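Local coordinates for protein SPCU (Pseudomonas aeruginosa, PDB 4AKX) that probably serves as the secretion chaperone of the type III phospholipase toxin ExoU, with which it forms a complex, at residues E27-V32 with F42-G47; E34-G39 with W87-D92; L46-S51 with A81-L86; L59-V64 with S112-L117; S69-V74 with L107-S112. All blocks are in the same frame, centred on the assembly; numbering follows the deposited sequence.

Interaction 1: E27-V32 with F42-G47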
# COMPACT_ATOMS: atom_id res chain seq x y z
N GLU A 27 12.52 -6.63 23.92
CA GLU A 27 12.77 -5.56 22.96
C GLU A 27 11.72 -5.65 21.89
O GLU A 27 11.36 -6.75 21.47
CB GLU A 27 14.13 -5.76 22.28
CG GLU A 27 15.20 -6.34 23.17
CD GLU A 27 16.15 -5.28 23.67
OE1 GLU A 27 16.10 -4.15 23.13
OE2 GLU A 27 16.95 -5.58 24.60
N GLY A 28 11.27 -4.50 21.40
CA GLY A 28 10.59 -4.45 20.09
C GLY A 28 9.08 -4.56 20.17
O GLY A 28 8.51 -4.58 21.27
N PRO A 29 8.41 -4.66 19.02
CA PRO A 29 6.95 -4.56 18.93
C PRO A 29 6.18 -5.63 19.71
O PRO A 29 6.60 -6.79 19.78
CB PRO A 29 6.68 -4.74 17.44
CG PRO A 29 7.81 -5.57 16.97
CD PRO A 29 8.99 -5.00 17.70
N GLU A 30 5.03 -5.22 20.25
CA GLU A 30 4.03 -6.15 20.75
C GLU A 30 3.51 -7.02 19.61
O GLU A 30 3.36 -6.54 18.50
CB GLU A 30 2.91 -5.36 21.35
CG GLU A 30 1.64 -6.13 21.60
CD GLU A 30 0.77 -5.44 22.64
OE1 GLU A 30 0.54 -4.22 22.51
OE2 GLU A 30 0.37 -6.09 23.63
N LEU A 31 3.25 -8.30 19.87
CA LEU A 31 2.69 -9.19 18.87
C LEU A 31 1.24 -9.60 19.21
O LEU A 31 0.99 -10.22 20.22
CB LEU A 31 3.56 -10.42 18.72
CG LEU A 31 3.18 -11.54 17.75
CD1 LEU A 31 3.04 -11.00 16.34
CD2 LEU A 31 4.22 -12.63 17.77
N VAL A 32 0.30 -9.20 18.36
CA VAL A 32 -1.09 -9.52 18.56
C VAL A 32 -1.37 -10.80 17.78
O VAL A 32 -1.10 -10.88 16.58
CB VAL A 32 -1.99 -8.43 17.95
CG1 VAL A 32 -3.45 -8.73 18.26
CG2 VAL A 32 -1.62 -7.05 18.45
N PHE A 42 -0.78 -13.73 13.21
CA PHE A 42 0.14 -12.80 13.90
C PHE A 42 0.10 -11.48 13.19
O PHE A 42 0.03 -11.45 11.96
CB PHE A 42 1.60 -13.29 13.98
CG PHE A 42 1.76 -14.67 14.57
CD1 PHE A 42 0.76 -15.25 15.35
CD2 PHE A 42 2.92 -15.40 14.35
CE1 PHE A 42 0.90 -16.52 15.86
CE2 PHE A 42 3.06 -16.67 14.87
CZ PHE A 42 2.04 -17.23 15.62
N VAL A 43 0.21 -10.40 13.96
CA VAL A 43 0.02 -9.04 13.47
C VAL A 43 0.91 -8.10 14.26
O VAL A 43 1.05 -8.22 15.48
CB VAL A 43 -1.42 -8.56 13.72
CG1 VAL A 43 -1.56 -7.09 13.39
CG2 VAL A 43 -2.43 -9.38 12.95
N VAL A 44 1.46 -7.10 13.60
CA VAL A 44 2.24 -6.08 14.27
C VAL A 44 1.75 -4.70 13.80
O VAL A 44 1.39 -4.51 12.64
CB VAL A 44 3.74 -6.31 14.05
CG1 VAL A 44 4.54 -5.05 14.31
CG2 VAL A 44 4.20 -7.41 14.98
N GLU A 45 1.66 -3.78 14.73
CA GLU A 45 1.00 -2.53 14.50
C GLU A 45 2.09 -1.51 14.21
O GLU A 45 3.14 -1.52 14.83
CB GLU A 45 0.20 -2.17 15.75
CG GLU A 45 -0.51 -0.82 15.70
CD GLU A 45 0.18 0.29 16.52
OE1 GLU A 45 0.98 -0.01 17.43
OE2 GLU A 45 -0.11 1.48 16.26
N LEU A 46 1.84 -0.62 13.26
CA LEU A 46 2.78 0.42 12.94
C LEU A 46 2.24 1.84 13.10
O LEU A 46 2.87 2.79 12.65
CB LEU A 46 3.30 0.22 11.53
CG LEU A 46 4.39 -0.86 11.35
CD1 LEU A 46 4.58 -1.23 9.88
CD2 LEU A 46 5.71 -0.40 11.96
N GLY A 47 1.08 2.01 13.75
CA GLY A 47 0.39 3.32 13.76
C GLY A 47 -0.56 3.63 12.59
O GLY A 47 -0.57 2.95 11.55
O HOH W 1 2.47 -4.21 17.30
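The phenyl ring of F42, the one aromatic group in this contact, meets L31 CD1 at a slant, while W5 of helix 2-7 lays its own ring against it with the planes about 20° apart. The closest approach of the two side chains is lower down, where L31 CD1 sits 3.6 Å from F42 CB. L31 reaches there because its CG is anti to the backbone N (chi1 179°), which carries the CD1 branch toward strand 39-48 and to 4.0 Å from V44 CG2. P29 extends this apolar seam, its CB 3.8 Å from V44 CG1; proline, with its fixed phi, suits the extended loop just before the strand.

The backbones are joined by the antiparallel hydrogen-bonded pair of V32 and V43. V32 N gives its hydrogen to V43 O at 3.1 Å, whereas the return bond from V43 N to V32 O is weak. Before that pair the chains splay apart, and a water fills in, donating to E30 O (2.8 Å) and accepting from E45 N. The carboxylate of E30 turns elsewhere, to S38 of the EXOU chain.

V32 and V43, branched residues at home in a strand, share one face of the sheet, where V43 packs on S3 of EXOU. L31, F42 and V44 line the other, beneath helices 2-7 and 97-118, while strands 20-25 and 83-91 flank the hairpin.

Interaction 2: E34-G39 with W87-D92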
# COMPACT_ATOMS: atom_id res chain seq x y z
N GLU A 34 -4.60 -13.06 16.95
CA GLU A 34 -5.99 -13.52 16.98
C GLU A 34 -6.02 -15.02 16.75
O GLU A 34 -5.00 -15.62 16.48
CB GLU A 34 -6.85 -12.82 15.93
CG GLU A 34 -8.33 -12.79 16.32
CD GLU A 34 -9.29 -12.99 15.15
OE1 GLU A 34 -8.99 -12.51 14.03
OE2 GLU A 34 -10.37 -13.61 15.36
N ARG A 35 -7.18 -15.63 16.87
CA ARG A 35 -7.31 -17.03 16.53
C ARG A 35 -8.41 -17.25 15.50
O ARG A 35 -9.44 -16.59 15.53
CB ARG A 35 -7.53 -17.86 17.80
CG ARG A 35 -8.02 -19.28 17.56
CD ARG A 35 -7.00 -20.17 16.84
NE ARG A 35 -7.36 -21.59 16.94
CZ ARG A 35 -6.60 -22.60 16.53
NH1 ARG A 35 -5.42 -22.38 15.95
NH2 ARG A 35 -7.01 -23.85 16.69
N LEU A 36 -8.16 -18.19 14.59
CA LEU A 36 -8.97 -18.35 13.38
C LEU A 36 -9.69 -19.68 13.33
O LEU A 36 -9.99 -20.28 14.37
CB LEU A 36 -8.11 -18.19 12.12
CG LEU A 36 -7.68 -16.76 11.85
CD1 LEU A 36 -6.90 -16.67 10.55
CD2 LEU A 36 -8.90 -15.84 11.86
N GLU A 37 -10.01 -20.11 12.11
CA GLU A 37 -10.68 -21.38 11.90
C GLU A 37 -9.74 -22.52 12.25
O GLU A 37 -10.05 -23.37 13.09
CB GLU A 37 -11.15 -21.51 10.44
CG GLU A 37 -11.70 -22.89 10.05
CD GLU A 37 -12.92 -23.30 10.87
OE1 GLU A 37 -13.91 -22.50 10.96
OE2 GLU A 37 -12.90 -24.42 11.43
N GLY A 38 -8.57 -22.53 11.61
CA GLY A 38 -7.59 -23.57 11.82
C GLY A 38 -6.22 -22.98 11.73
O GLY A 38 -5.41 -23.38 10.89
N GLY A 39 -5.97 -21.98 12.57
CA GLY A 39 -4.71 -21.26 12.56
C GLY A 39 -4.79 -19.96 13.33
O GLY A 39 -5.87 -19.50 13.66
N TRP A 87 1.21 -8.35 8.90
CA TRP A 87 0.64 -9.57 9.44
C TRP A 87 1.07 -10.76 8.69
O TRP A 87 1.52 -10.63 7.57
CB TRP A 87 -0.88 -9.52 9.46
CG TRP A 87 -1.52 -9.45 8.09
CD1 TRP A 87 -1.72 -8.31 7.31
CD2 TRP A 87 -2.09 -10.53 7.32
NE1 TRP A 87 -2.37 -8.62 6.14
CE2 TRP A 87 -2.62 -9.92 6.08
CE3 TRP A 87 -2.21 -11.89 7.50
CZ2 TRP A 87 -3.23 -10.66 5.09
CZ3 TRP A 87 -2.85 -12.65 6.47
CH2 TRP A 87 -3.33 -12.04 5.31
N ALA A 88 0.96 -11.92 9.34
CA ALA A 88 1.16 -13.21 8.67
C ALA A 88 0.16 -14.14 9.25
O ALA A 88 -0.47 -13.82 10.25
CB ALA A 88 2.56 -13.75 8.92
N GLU A 89 0.08 -15.33 8.69
CA GLU A 89 -0.96 -16.26 9.00
C GLU A 89 -0.32 -17.59 9.28
O GLU A 89 0.26 -18.20 8.39
CB GLU A 89 -1.91 -16.36 7.80
CG GLU A 89 -2.79 -17.59 7.77
CD GLU A 89 -3.70 -17.69 8.97
OE1 GLU A 89 -3.42 -16.98 9.97
OE2 GLU A 89 -4.70 -18.46 8.92
N ALA A 90 -0.38 -18.02 10.52
CA ALA A 90 0.14 -19.33 10.91
C ALA A 90 -0.97 -20.35 10.97
O ALA A 90 -1.92 -20.20 11.73
CB ALA A 90 0.83 -19.23 12.24
N ARG A 91 -0.85 -21.39 10.14
CA ARG A 91 -1.85 -22.47 10.14
C ARG A 91 -1.45 -23.57 11.10
O ARG A 91 -0.26 -23.83 11.29
CB ARG A 91 -2.03 -23.06 8.73
CG ARG A 91 -2.80 -22.11 7.75
CD ARG A 91 -2.98 -22.82 6.41
NE ARG A 91 -1.87 -22.54 5.47
CZ ARG A 91 -1.54 -23.33 4.45
NH1 ARG A 91 -2.21 -24.47 4.23
NH2 ARG A 91 -0.52 -22.98 3.65
N ASP A 92 -2.44 -24.22 11.70
CA ASP A 92 -2.23 -25.51 12.36
C ASP A 92 -1.95 -26.56 11.29
O ASP A 92 -2.30 -26.38 10.11
CB ASP A 92 -3.45 -25.91 13.21
CG ASP A 92 -3.82 -24.85 14.26
OD1 ASP A 92 -3.02 -23.92 14.50
OD2 ASP A 92 -4.92 -24.96 14.84
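A beta hairpin, formed by strands 31-35 and 39-48, presents its turn to the end of strand 83-91 here, and R35 and D92 close the gap with a salt bridge. L36 N bonds to G39 O at 2.8 Å, which draws the turn tight. G39 then forms an antiparallel non-hydrogen-bonded pair with R91. Having no side chain, glycine lets the two backbones come together, with G39 CA 3.9 Å from R91 CA. One residue further out, D92 N donates to G38 O at 3.2 Å.

L36 and E89 approach from opposite directions. The bend of E89 at chi2 (60°) brings its carboxylate toward the turn, where the L36 methyl CD1 lies against its oxygens. A90, on the other side of the strand, is small enough to lie under L100 and L103 of helix 97-118. R91 leads away and packs on R91 of the second subunit.

The long chain of R35 is bent at chi2 and spans the opening, packing on W40 on the way. Its guanidinium meets the carboxylate with the planes 32° apart. The grip is end-on and converges on a single oxygen: NH1 of R35 reaches D92 OD2 at 2.9 Å on the syn side, and R35 NH2 reaches the same OD2 at 3.0 Å, nearly in line with its C-O bond.

Interaction 3: L46-S51 with A81-L86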
# COMPACT_ATOMS: atom_id res chain seq x y z
N LEU A 46 1.84 -0.62 13.26
CA LEU A 46 2.78 0.42 12.94
C LEU A 46 2.24 1.84 13.10
O LEU A 46 2.87 2.79 12.65
CB LEU A 46 3.30 0.22 11.53
CG LEU A 46 4.39 -0.86 11.35
CD1 LEU A 46 4.58 -1.23 9.88
CD2 LEU A 46 5.71 -0.40 11.96
N GLY A 47 1.08 2.01 13.75
CA GLY A 47 0.39 3.32 13.76
C GLY A 47 -0.56 3.63 12.59
O GLY A 47 -0.57 2.95 11.55
N LEU A 48 -1.38 4.66 12.77
CA LEU A 48 -2.29 5.12 11.72
C LEU A 48 -1.50 5.67 10.55
O LEU A 48 -0.51 6.39 10.74
CB LEU A 48 -3.22 6.23 12.25
CG LEU A 48 -4.21 5.82 13.35
CD1 LEU A 48 -5.11 6.96 13.79
CD2 LEU A 48 -5.06 4.64 12.91
N VAL A 49 -1.93 5.33 9.35
CA VAL A 49 -1.33 5.87 8.16
C VAL A 49 -1.27 7.39 8.24
O VAL A 49 -2.24 8.06 8.61
CB VAL A 49 -2.07 5.44 6.90
CG1 VAL A 49 -1.42 6.05 5.68
CG2 VAL A 49 -2.04 3.94 6.75
N PRO A 50 -0.09 7.95 7.95
CA PRO A 50 0.07 9.40 8.03
C PRO A 50 -0.47 10.04 6.79
O PRO A 50 -0.54 9.41 5.74
CB PRO A 50 1.59 9.59 8.06
CG PRO A 50 2.17 8.25 8.33
CD PRO A 50 1.19 7.26 7.79
N SER A 51 -0.88 11.30 6.95
CA SER A 51 -1.27 12.19 5.87
C SER A 51 0.01 12.69 5.21
O SER A 51 1.06 12.76 5.85
CB SER A 51 -2.05 13.36 6.47
OG SER A 51 -2.26 14.41 5.53
N ALA A 81 -9.80 0.82 10.54
CA ALA A 81 -9.58 2.08 11.22
C ALA A 81 -8.40 2.84 10.62
O ALA A 81 -8.10 3.95 11.03
CB ALA A 81 -9.39 1.86 12.71
N GLY A 82 -7.77 2.28 9.60
CA GLY A 82 -6.72 3.02 8.92
C GLY A 82 -5.37 2.81 9.57
O GLY A 82 -4.45 3.59 9.36
N ARG A 83 -5.26 1.74 10.36
CA ARG A 83 -4.05 1.43 11.10
C ARG A 83 -3.21 0.52 10.29
O ARG A 83 -3.69 -0.53 9.82
CB ARG A 83 -4.39 0.76 12.42
CG ARG A 83 -3.20 0.70 13.37
CD ARG A 83 -3.59 0.06 14.71
NE ARG A 83 -4.58 0.85 15.39
CZ ARG A 83 -4.32 2.02 15.94
NH1 ARG A 83 -3.09 2.50 15.87
NH2 ARG A 83 -5.28 2.70 16.55
N LEU A 84 -1.95 0.92 10.11
CA LEU A 84 -0.99 0.22 9.23
C LEU A 84 -0.38 -0.98 9.93
O LEU A 84 0.14 -0.88 11.04
CB LEU A 84 0.10 1.17 8.78
CG LEU A 84 0.48 0.89 7.34
CD1 LEU A 84 1.40 2.00 6.88
CD2 LEU A 84 1.20 -0.44 7.23
N VAL A 85 -0.47 -2.13 9.29
CA VAL A 85 -0.33 -3.40 9.97
C VAL A 85 0.53 -4.34 9.14
O VAL A 85 0.44 -4.34 7.90
CB VAL A 85 -1.71 -4.04 10.20
CG1 VAL A 85 -1.56 -5.51 10.53
CG2 VAL A 85 -2.46 -3.33 11.30
N LEU A 86 1.39 -5.09 9.80
CA LEU A 86 2.09 -6.14 9.15
C LEU A 86 1.48 -7.35 9.72
O LEU A 86 1.24 -7.40 10.90
CB LEU A 86 3.54 -6.10 9.55
CG LEU A 86 4.37 -5.04 8.87
CD1 LEU A 86 5.65 -4.78 9.66
CD2 LEU A 86 4.72 -5.49 7.47
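R83 turns its side chain back along L48 and G47 of the adjoining strand. Its CB lies 4.0 Å from L48 CD2, and its CG, set anti to the backbone N (chi1 -167°), passes 3.9 Å from G47 O. The chain then bends at chi3, which lays one face of the guanidinium under the same L48 methyl, 4.0 Å above the plane and offset toward the rim. At the tip the charge is shared out: NH1 forms a salt bridge with E45, and NH2 one with E609 of the EXOU chain. Arginine suits the place, its aliphatic part covering backbone and its end serving two carboxylates.

Three backbone bonds join the chains: L46 N to L84 O (2.8 Å), L84 N to G47 O (2.8 Å) and V49 N to G82 O (3.1 Å). Both glycines, G47 and G82, have positive phi, which glycine adopts easily. On the opposite face L46 CD1 packs against L86 CD1 at 3.7 Å and V49 CG2 against L84 CD1 at 4.0 Å, with L46 also touching helix 97-118.

A face carrying R83, with L48 and V85, toward the toxin and a leucine-rich face toward a helix are consistent with the twisted antiparallel sheet of class I type III secretion chaperones.

Interaction 4: L59-V64 with S112-L117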
# COMPACT_ATOMS: atom_id res chain seq x y z
N LEU A 59 5.77 3.92 -2.12
CA LEU A 59 6.27 2.87 -3.00
C LEU A 59 6.91 1.79 -2.19
O LEU A 59 6.58 0.59 -2.34
CB LEU A 59 7.27 3.44 -3.98
CG LEU A 59 6.65 3.91 -5.29
CD1 LEU A 59 7.58 4.86 -6.03
CD2 LEU A 59 6.37 2.70 -6.16
N GLN A 60 7.80 2.21 -1.30
CA GLN A 60 8.47 1.28 -0.41
C GLN A 60 7.43 0.50 0.42
O GLN A 60 7.63 -0.67 0.67
CB GLN A 60 9.46 2.03 0.47
CG GLN A 60 10.06 1.22 1.60
CD GLN A 60 11.40 1.78 2.02
OE1 GLN A 60 11.74 2.92 1.70
NE2 GLN A 60 12.18 0.98 2.72
N LEU A 61 6.31 1.12 0.75
CA LEU A 61 5.23 0.38 1.39
C LEU A 61 4.63 -0.70 0.49
O LEU A 61 4.71 -1.88 0.79
CB LEU A 61 4.15 1.32 1.88
CG LEU A 61 4.56 2.29 3.00
CD1 LEU A 61 3.34 2.93 3.62
CD2 LEU A 61 5.34 1.54 4.06
N LEU A 62 4.09 -0.31 -0.64
CA LEU A 62 3.60 -1.28 -1.61
C LEU A 62 4.61 -2.37 -1.96
O LEU A 62 4.25 -3.54 -2.12
CB LEU A 62 3.14 -0.54 -2.85
CG LEU A 62 2.05 0.47 -2.44
CD1 LEU A 62 1.70 1.43 -3.56
CD2 LEU A 62 0.79 -0.22 -1.95
N GLN A 63 5.89 -2.00 -2.05
CA GLN A 63 6.89 -2.99 -2.45
C GLN A 63 7.08 -4.12 -1.44
O GLN A 63 7.44 -5.23 -1.82
CB GLN A 63 8.20 -2.32 -2.81
CG GLN A 63 8.13 -1.51 -4.10
CD GLN A 63 9.42 -0.78 -4.43
OE1 GLN A 63 10.18 -0.42 -3.53
NE2 GLN A 63 9.67 -0.58 -5.71
N VAL A 64 6.82 -3.87 -0.15
CA VAL A 64 6.73 -4.94 0.85
C VAL A 64 5.81 -6.11 0.44
O VAL A 64 5.87 -7.17 1.04
CB VAL A 64 6.19 -4.42 2.19
CG1 VAL A 64 6.10 -5.55 3.23
CG2 VAL A 64 7.00 -3.23 2.71
N SER A 112 10.89 -2.66 12.22
CA SER A 112 11.99 -1.73 12.44
C SER A 112 12.33 -0.92 11.18
O SER A 112 12.66 0.26 11.27
CB SER A 112 13.22 -2.42 13.04
OG SER A 112 13.23 -3.80 12.69
N ARG A 113 12.23 -1.56 10.01
CA ARG A 113 12.57 -0.92 8.75
C ARG A 113 11.65 0.25 8.48
O ARG A 113 12.09 1.32 8.04
CB ARG A 113 12.38 -1.88 7.61
CG ARG A 113 13.63 -2.44 6.99
CD ARG A 113 13.23 -3.21 5.75
NE ARG A 113 14.09 -4.37 5.54
CZ ARG A 113 13.77 -5.40 4.76
NH1 ARG A 113 12.60 -5.41 4.13
NH2 ARG A 113 14.62 -6.42 4.63
N LEU A 114 10.36 0.02 8.69
CA LEU A 114 9.34 0.95 8.24
C LEU A 114 9.05 2.01 9.30
O LEU A 114 8.85 3.19 9.00
CB LEU A 114 8.08 0.18 7.89
CG LEU A 114 8.29 -0.85 6.78
CD1 LEU A 114 7.29 -1.98 6.85
CD2 LEU A 114 8.19 -0.20 5.43
N VAL A 115 9.07 1.62 10.55
CA VAL A 115 8.64 2.50 11.60
C VAL A 115 9.30 3.88 11.54
O VAL A 115 8.68 4.87 11.94
CB VAL A 115 8.81 1.84 12.98
CG1 VAL A 115 10.20 2.10 13.57
CG2 VAL A 115 7.72 2.30 13.91
N PRO A 116 10.57 3.98 11.07
CA PRO A 116 11.09 5.36 11.00
C PRO A 116 10.57 6.17 9.79
O PRO A 116 10.64 7.39 9.82
CB PRO A 116 12.62 5.17 10.90
CG PRO A 116 12.87 3.74 11.26
CD PRO A 116 11.64 2.98 10.88
N LEU A 117 10.06 5.49 8.75
CA LEU A 117 9.48 6.16 7.60
C LEU A 117 8.19 6.95 7.89
O LEU A 117 7.82 7.84 7.12
CB LEU A 117 9.15 5.15 6.52
CG LEU A 117 10.21 4.15 6.09
CD1 LEU A 117 9.55 3.15 5.14
CD2 LEU A 117 11.37 4.86 5.43
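L61 and L114 meet methyl to methyl, their side chains slanting across one another with CD2 of L61 3.6 Å from CD2 of L114. Both have CG anti to the carbonyl carbon, and in each the CD2 branch points into the space between the two helices. The same L114 methyl also lies 4.2 Å from V64 CG2, so that one leucine branch is received between two residues of the segment 59-64. Beyond them Q60 and L117 cross at about a right angle. Q60 is stretched out, with CG anti to the backbone N (chi1 170°), and L117 CD1 sits over one face of its amide, 3.9 Å from Q60 CD. Glutamine suits this outer position because the flat amide offers its face to the L117 methyl while its polar edge stays at the partly exposed margin, where Q60 also packs on S599 of EXOU.

No hydrogen bond joins the segments. The axes of helices 59-63 and 112-117 stay 11.4 Å apart and run nearly antiparallel, at 155°, a spacing that leaves room for leucine-sized groups. The second helix is kinked near P116, whose nitrogen has no hydrogen to give.

L76 of strand 75-78 touches L61, V64 and L114, while helix 55-63 turns L62 and Q63 to the second subunit. Two helices sharing a strand, one also serving the dimer, agree with the alpha/beta fold of class I secretion chaperones.

Interaction 5: S69-V74 with L107-S112; sequences SSLAPV and LREGHS
An ST turn and a type I beta turn, both beginning at S69, shape the loop that sets L71 against helix 97-118. S69 OG accepts from L71 N at 2.6 Å, a small hydroxyl residue being apt for folding back on its own backbone. The L71 CD1 branch lies 3.6 Å from G110 CA, where glycine leaves a shallow place on the helix surface, and its CD2 rests 3.5 Å from E109 CD, the two side chains slanting past each other.

E109 is extended, with CG anti to the backbone N (chi1 -176°), so its methylenes lie along L71 and its carboxylate extends to the loop. There OE2 forms a salt bridge with R113, which also donates to S70 OG; S70 and E109 are thus joined through the arginine.

The peptide before P73 is cis, and V74 N bonds back to L71 O. V74 meets L107 from the other end of the loop, its CG2 against L107 CD2, and both also touch L86 of the sheet. A loop entering strand 75-78 is in this way packed onto the helix, as befits an alpha/beta chaperone whose long C-terminal helix lies across its sheet.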
# COMPACT_ATOMS: atom_id res chain seq x y z
N SER A 69 9.53 -10.28 -2.07
CA SER A 69 10.13 -9.49 -1.02
C SER A 69 10.95 -10.34 -0.06
O SER A 69 10.69 -11.52 0.12
CB SER A 69 9.04 -8.76 -0.25
OG SER A 69 9.31 -8.83 1.14
N SER A 70 11.92 -9.71 0.58
CA SER A 70 12.69 -10.38 1.61
C SER A 70 11.87 -10.70 2.88
O SER A 70 12.35 -11.44 3.76
CB SER A 70 13.89 -9.53 1.98
OG SER A 70 13.51 -8.56 2.95
N LEU A 71 10.65 -10.14 2.99
CA LEU A 71 9.81 -10.36 4.19
C LEU A 71 8.74 -11.41 4.01
O LEU A 71 7.92 -11.61 4.91
CB LEU A 71 9.16 -9.08 4.67
CG LEU A 71 10.11 -7.99 5.15
CD1 LEU A 71 9.35 -6.74 5.54
CD2 LEU A 71 11.00 -8.46 6.29
N ALA A 72 8.72 -12.06 2.85
CA ALA A 72 7.62 -12.98 2.59
C ALA A 72 7.58 -14.10 3.65
O ALA A 72 8.63 -14.53 4.13
CB ALA A 72 7.73 -13.55 1.19
N PRO A 73 6.38 -14.57 4.03
CA PRO A 73 5.08 -14.16 3.51
C PRO A 73 4.37 -13.02 4.24
O PRO A 73 3.18 -12.81 3.99
CB PRO A 73 4.25 -15.42 3.66
CG PRO A 73 4.83 -16.10 4.84
CD PRO A 73 6.30 -15.86 4.74
N VAL A 74 5.06 -12.29 5.11
CA VAL A 74 4.43 -11.18 5.86
C VAL A 74 3.84 -10.16 4.90
O VAL A 74 4.49 -9.78 3.92
CB VAL A 74 5.46 -10.41 6.67
CG1 VAL A 74 4.98 -8.99 6.93
CG2 VAL A 74 5.81 -11.15 7.97
N LEU A 107 8.29 -10.18 10.89
CA LEU A 107 7.47 -9.09 11.39
C LEU A 107 8.33 -8.02 12.11
O LEU A 107 8.19 -6.84 11.83
CB LEU A 107 6.34 -9.61 12.29
CG LEU A 107 5.30 -10.58 11.73
CD1 LEU A 107 4.42 -11.15 12.83
CD2 LEU A 107 4.42 -9.94 10.67
N ARG A 108 9.24 -8.43 12.99
CA ARG A 108 10.07 -7.43 13.70
C ARG A 108 11.01 -6.68 12.73
O ARG A 108 11.22 -5.47 12.85
CB ARG A 108 10.84 -8.07 14.87
CG ARG A 108 9.97 -8.97 15.76
CD ARG A 108 10.76 -9.95 16.65
NE ARG A 108 11.87 -9.33 17.40
CZ ARG A 108 11.74 -8.77 18.60
NH1 ARG A 108 10.56 -8.74 19.21
NH2 ARG A 108 12.80 -8.22 19.19
N GLU A 109 11.50 -7.39 11.72
CA GLU A 109 12.37 -6.80 10.71
C GLU A 109 11.59 -5.76 9.91
O GLU A 109 12.11 -4.67 9.62
CB GLU A 109 12.92 -7.88 9.80
CG GLU A 109 13.92 -7.39 8.77
CD GLU A 109 14.21 -8.43 7.69
OE1 GLU A 109 14.14 -9.66 7.99
OE2 GLU A 109 14.51 -8.03 6.54
N GLY A 110 10.35 -6.10 9.58
CA GLY A 110 9.49 -5.22 8.82
C GLY A 110 9.17 -3.98 9.61
O GLY A 110 9.21 -2.87 9.07
N HIS A 111 8.89 -4.18 10.91
CA HIS A 111 8.54 -3.10 11.84
C HIS A 111 9.68 -2.16 12.08
O HIS A 111 9.49 -0.96 12.13
CB HIS A 111 8.06 -3.71 13.15
CG HIS A 111 7.57 -2.70 14.16
ND1 HIS A 111 8.42 -1.92 14.89
CD2 HIS A 111 6.28 -2.40 14.61
CE1 HIS A 111 7.71 -1.12 15.71
NE2 HIS A 111 6.40 -1.42 15.55
N SER A 112 10.89 -2.66 12.22
CA SER A 112 11.99 -1.73 12.44
C SER A 112 12.33 -0.92 11.18
O SER A 112 12.66 0.26 11.27
CB SER A 112 13.22 -2.42 13.04
OG SER A 112 13.23 -3.80 12.69

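From the N terminus, interaction 1 closes first, a short loop that zips the hairpin of strands 31-35 and 39-48. Interaction 2 starts inside that loop and ends far beyond it, so the two cross; it ties the hairpin turn to strand 83-91. Interaction 3 takes up L46 and G47 where interaction 1 ends and is nested within interaction 2, joining strands 39-48 and 83-91 at their other ends. Interaction 4 opens within interactions 2 and 3 and closes after both, crossing them and bringing helix 55-63 to helix 97-118. Interaction 5, nested in interaction 4, crosses interactions 2 and 3 and adds the loop before strand 75-78. Together they tie the sheet to helices 55-63 and 97-118.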